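Local coordinates for protein ketosynthase (Streptomyces sp. MSC090213JE08, PDB 6KXD) that probably catalyses the condensation of an acyl chain on acyl carrier protein with malonyl-ACP, extending a polyketide chain during ishigamide biosynthesis, at residues G173-R185 against H254-A266. Residues are numbered along the deposited sequence; the frame is centred on the assembly and turned at random.
Sequences GNYSVGYGLDSIR and HAEVLGYGLSCDA
The ring of Tyr-260 rises from strand 255-264 and lies flat against helix 173-185 where Gly-178 has no side chain, a bump in a hollow, with the glycine CA over the ring centre. Its CG sits between backbone N and carbonyl carbon (chi1 81°), standing the ring up toward the helix. Apolar side chains fill in on both sides of the ring along the strand. On one flank Leu-181 wedges its CD2 between Gly-259 and the edge of the Tyr-260 ring, Leu-181 CD2 lying 3.8 Å from Tyr-260 CD1, and rests its two methyls on Val-257 CG1. On the other, Leu-262 pushes CD2 over the face of the Tyr-175 ring, a CH-pi contact 3.6 Å from the centroid. The axes of the two segments come within 8.4 Å, crossing at -121°. Helix 172-185 packs here on the mixed sheet, consistent with the thiolase-like fold. Tyr-260 OH donates a very short hydrogen bond, 2.5 Å, to Asp-182 OD2, the carboxylate turned 43° from the ring; a water links the same OH to Tyr-175 O. Asp-182 OD2 also pairs with Arg-196 of the partner chain. This buried phenol thus ties strand to helix, and the neighbouring arginine would probably favour a charged carboxylate.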
loop_
_atom_site.group_PDB
_atom_site.type_symbol
_atom_site.label_atom_id
_atom_site.label_comp_id
_atom_site.label_asym_id
_atom_site.label_seq_id
_atom_site.Cartn_x
_atom_site.Cartn_y
_atom_site.Cartn_z
ATOM N N GLY A 173 -1.459 -2.341 8.212
ATOM C CA GLY A 173 -0.438 -2.718 9.202
ATOM C C GLY A 173 -0.088 -4.203 9.171
ATOM O O GLY A 173 1.020 -4.569 9.149
ATOM N N ASN A 174 -1.102 -5.059 9.132
ATOM C CA ASN A 174 -0.937 -6.480 9.069
ATOM C C ASN A 174 -0.313 -6.893 7.731
ATOM O O ASN A 174 0.541 -7.775 7.691
ATOM C CB ASN A 174 -2.271 -7.205 9.237
ATOM C CG ASN A 174 -2.582 -7.557 10.676
ATOM O OD1 ASN A 174 -1.760 -7.297 11.561
ATOM N ND2 ASN A 174 -3.792 -8.062 10.907
ATOM N N TYR A 175 -0.764 -6.263 6.644
ATOM C CA TYR A 175 -0.118 -6.534 5.340
ATOM C C TYR A 175 1.372 -6.250 5.424
ATOM O O TYR A 175 2.207 -6.995 4.871
ATOM C CB TYR A 175 -0.648 -5.655 4.231
ATOM C CG TYR A 175 -1.890 -6.155 3.557
ATOM C CD1 TYR A 175 -3.112 -6.154 4.208
ATOM C CD2 TYR A 175 -1.841 -6.579 2.246
ATOM C CE1 TYR A 175 -4.253 -6.581 3.555
ATOM C CE2 TYR A 175 -2.971 -6.985 1.580
ATOM C CZ TYR A 175 -4.186 -6.983 2.238
ATOM O OH TYR A 175 -5.284 -7.408 1.540
ATOM N N SER A 176 1.686 -5.135 6.082
ATOM C CA SER A 176 3.064 -4.643 6.131
ATOM C C SER A 176 3.937 -5.589 6.964
ATOM O O SER A 176 5.050 -5.899 6.569
ATOM C CB SER A 176 3.084 -3.207 6.649
ATOM O OG SER A 176 2.480 -2.307 5.731
ATOM N N VAL A 177 3.436 -6.019 8.136
ATOM C CA VAL A 177 4.133 -6.945 8.990
ATOM C C VAL A 177 4.336 -8.259 8.230
ATOM O O VAL A 177 5.421 -8.832 8.241
ATOM C CB VAL A 177 3.380 -7.167 10.323
ATOM C CG1 VAL A 177 3.984 -8.302 11.113
ATOM C CG2 VAL A 177 3.329 -5.914 11.188
ATOM N N GLY A 178 3.280 -8.719 7.562
ATOM C CA GLY A 178 3.331 -9.929 6.773
ATOM C C GLY A 178 4.366 -9.837 5.667
ATOM O O GLY A 178 5.134 -10.774 5.437
ATOM N N TYR A 179 4.456 -8.664 5.027
ATOM C CA TYR A 179 5.438 -8.465 3.996
ATOM C C TYR A 179 6.844 -8.505 4.580
ATOM O O TYR A 179 7.774 -9.080 3.990
ATOM C CB TYR A 179 5.223 -7.154 3.242
ATOM C CG TYR A 179 6.133 -7.042 2.048
ATOM C CD1 TYR A 179 6.224 -8.089 1.136
ATOM C CD2 TYR A 179 6.965 -5.956 1.870
ATOM C CE1 TYR A 179 7.059 -8.015 0.030
ATOM C CE2 TYR A 179 7.788 -5.863 0.754
ATOM C CZ TYR A 179 7.839 -6.899 -0.163
ATOM O OH TYR A 179 8.638 -6.843 -1.266
ATOM N N GLY A 180 7.014 -7.886 5.737
ATOM C CA GLY A 180 8.287 -7.994 6.447
ATOM C C GLY A 180 8.624 -9.448 6.697
ATOM O O GLY A 180 9.733 -9.858 6.513
ATOM N N LEU A 181 7.642 -10.219 7.136
ATOM C CA LEU A 181 7.847 -11.601 7.455
ATOM C C LEU A 181 8.288 -12.332 6.190
ATOM O O LEU A 181 9.292 -13.041 6.194
ATOM C CB LEU A 181 6.555 -12.182 8.016
ATOM C CG LEU A 181 6.522 -13.698 8.103
ATOM C CD1 LEU A 181 7.500 -14.170 9.159
ATOM C CD2 LEU A 181 5.100 -14.153 8.373
ATOM N N ASP A 182 7.543 -12.145 5.100
ATOM C CA ASP A 182 7.880 -12.815 3.855
ATOM C C ASP A 182 9.255 -12.371 3.378
ATOM O O ASP A 182 10.032 -13.202 2.859
ATOM C CB ASP A 182 6.833 -12.521 2.792
ATOM C CG ASP A 182 5.545 -13.260 3.032
ATOM O OD1 ASP A 182 5.587 -14.314 3.758
ATOM O OD2 ASP A 182 4.523 -12.821 2.459
ATOM N N SER A 183 9.579 -11.085 3.580
ATOM C CA SER A 183 10.806 -10.565 3.063
ATOM C C SER A 183 11.982 -11.179 3.827
ATOM O O SER A 183 13.001 -11.559 3.214
ATOM C CB SER A 183 10.829 -9.054 3.083
ATOM O OG SER A 183 9.854 -8.510 2.193
ATOM N N ILE A 184 11.835 -11.284 5.143
ATOM C CA ILE A 184 12.886 -11.922 5.971
ATOM C C ILE A 184 12.923 -13.430 5.693
ATOM O O ILE A 184 14.000 -14.008 5.536
ATOM C CB ILE A 184 12.710 -11.589 7.459
ATOM C CG1 ILE A 184 12.963 -10.104 7.695
ATOM C CG2 ILE A 184 13.637 -12.441 8.320
ATOM C CD1 ILE A 184 12.481 -9.591 9.024
ATOM N N ARG A 185 11.759 -14.069 5.578
ATOM C CA ARG A 185 11.720 -15.518 5.365
ATOM C C ARG A 185 12.451 -15.886 4.067
ATOM O O ARG A 185 13.087 -16.937 4.013
ATOM C CB ARG A 185 10.305 -16.077 5.287
ATOM C CG ARG A 185 9.682 -16.374 6.638
ATOM C CD ARG A 185 8.268 -16.868 6.384
ATOM N NE ARG A 185 7.607 -17.326 7.581
ATOM C CZ ARG A 185 6.319 -17.633 7.630
ATOM N NH1 ARG A 185 5.651 -17.879 6.510
ATOM N NH2 ARG A 185 5.714 -17.686 8.800
ATOM N N HIS A 254 10.559 -9.434 21.768
ATOM C CA HIS A 254 9.248 -9.217 22.375
ATOM C C HIS A 254 8.353 -10.433 22.122
ATOM O O HIS A 254 7.690 -10.911 23.047
ATOM C CB HIS A 254 8.553 -7.963 21.823
ATOM C CG HIS A 254 9.117 -6.645 22.231
ATOM N ND1 HIS A 254 9.021 -6.158 23.530
ATOM C CD2 HIS A 254 9.676 -5.652 21.504
ATOM C CE1 HIS A 254 9.544 -4.948 23.589
ATOM N NE2 HIS A 254 9.964 -4.615 22.355
ATOM N N ALA A 255 8.319 -10.897 20.859
ATOM C CA ALA A 255 7.504 -12.028 20.433
ATOM C C ALA A 255 8.010 -12.532 19.074
ATOM O O ALA A 255 8.959 -12.010 18.508
ATOM C CB ALA A 255 6.044 -11.628 20.401
ATOM N N GLU A 256 7.440 -13.641 18.614
ATOM C CA GLU A 256 7.801 -14.218 17.358
ATOM C C GLU A 256 6.641 -13.947 16.388
ATOM O O GLU A 256 5.471 -13.947 16.792
ATOM C CB GLU A 256 8.094 -15.710 17.516
ATOM C CG GLU A 256 8.764 -16.303 16.296
ATOM C CD GLU A 256 9.057 -17.790 16.347
ATOM O OE1 GLU A 256 8.907 -18.385 17.426
ATOM O OE2 GLU A 256 9.434 -18.343 15.291
ATOM N N VAL A 257 6.975 -13.681 15.121
ATOM C CA VAL A 257 5.982 -13.657 14.046
ATOM C C VAL A 257 5.885 -15.064 13.458
ATOM O O VAL A 257 6.848 -15.566 12.862
ATOM C CB VAL A 257 6.343 -12.640 12.940
ATOM C CG1 VAL A 257 5.186 -12.543 11.968
ATOM C CG2 VAL A 257 6.690 -11.263 13.483
ATOM N N LEU A 258 4.714 -15.694 13.596
ATOM C CA LEU A 258 4.537 -17.074 13.200
ATOM C C LEU A 258 4.032 -17.167 11.762
ATOM O O LEU A 258 4.450 -18.047 11.005
ATOM C CB LEU A 258 3.535 -17.747 14.134
ATOM C CG LEU A 258 3.907 -17.700 15.612
ATOM C CD1 LEU A 258 2.934 -18.548 16.414
ATOM C CD2 LEU A 258 5.324 -18.160 15.820
ATOM N N GLY A 259 3.101 -16.278 11.407
ATOM C CA GLY A 259 2.529 -16.312 10.079
ATOM C C GLY A 259 1.465 -15.251 9.884
ATOM O O GLY A 259 1.055 -14.572 10.808
ATOM N N TYR A 260 0.993 -15.168 8.648
ATOM C CA TYR A 260 -0.166 -14.386 8.348
ATOM C C TYR A 260 -0.900 -14.999 7.163
ATOM O O TYR A 260 -0.401 -15.930 6.468
ATOM C CB TYR A 260 0.232 -12.918 8.136
ATOM C CG TYR A 260 0.796 -12.549 6.789
ATOM C CD1 TYR A 260 2.057 -12.993 6.414
ATOM C CD2 TYR A 260 0.134 -11.674 5.931
ATOM C CE1 TYR A 260 2.633 -12.620 5.215
ATOM C CE2 TYR A 260 0.711 -11.271 4.732
ATOM C CZ TYR A 260 1.954 -11.755 4.371
ATOM O OH TYR A 260 2.605 -11.445 3.238
ATOM N N GLY A 261 -2.105 -14.480 6.955
ATOM C CA GLY A 261 -2.913 -14.857 5.845
ATOM C C GLY A 261 -3.528 -13.632 5.206
ATOM O O GLY A 261 -3.948 -12.698 5.894
ATOM N N LEU A 262 -3.617 -13.661 3.874
ATOM C CA LEU A 262 -4.276 -12.649 3.118
ATOM C C LEU A 262 -5.363 -13.358 2.360
ATOM O O LEU A 262 -5.106 -14.387 1.738
ATOM C CB LEU A 262 -3.308 -12.014 2.115
ATOM C CG LEU A 262 -2.143 -11.255 2.736
ATOM C CD1 LEU A 262 -1.251 -10.709 1.631
ATOM C CD2 LEU A 262 -2.656 -10.111 3.613
ATOM N N SER A 263 -6.541 -12.759 2.397
ATOM C CA SER A 263 -7.625 -13.096 1.538
ATOM C C SER A 263 -8.298 -11.844 1.008
ATOM O O SER A 263 -8.174 -10.762 1.561
ATOM C CB SER A 263 -8.647 -13.951 2.237
ATOM O OG SER A 263 -9.213 -13.233 3.309
ATOM N N CYS A 264 -9.031 -12.068 -0.076
ATOM C CA CYS A 264 -9.792 -11.097 -0.639
ATOM C C CYS A 264 -11.223 -11.610 -0.734
ATOM O O CYS A 264 -11.489 -12.735 -1.215
ATOM C CB CYS A 264 -9.261 -10.689 -2.006
ATOM S SG CYS A 264 -10.239 -9.355 -2.700
ATOM N N ASP A 265 -12.166 -10.775 -0.311
ATOM C CA ASP A 265 -13.592 -11.202 -0.341
ATOM C C ASP A 265 -14.115 -11.346 -1.777
ATOM O O ASP A 265 -14.994 -12.184 -2.036
ATOM C CB ASP A 265 -14.533 -10.222 0.348
ATOM C CG ASP A 265 -14.185 -9.841 1.780
ATOM O OD1 ASP A 265 -13.526 -10.655 2.460
ATOM O OD2 ASP A 265 -14.678 -8.743 2.219
ATOM N N ALA A 266 -13.647 -10.474 -2.673
ATOM C CA ALA A 266 -14.046 -10.435 -4.043
ATOM C C ALA A 266 -15.567 -10.387 -4.075
ATOM O O ALA A 266 -16.240 -11.094 -4.827
ATOM C CB ALA A 266 -13.499 -11.639 -4.799
HETATM O O HOH W 1 1.777 -8.664 2.726
HETATM O O HOH W 2 -5.712 -9.929 0.559
#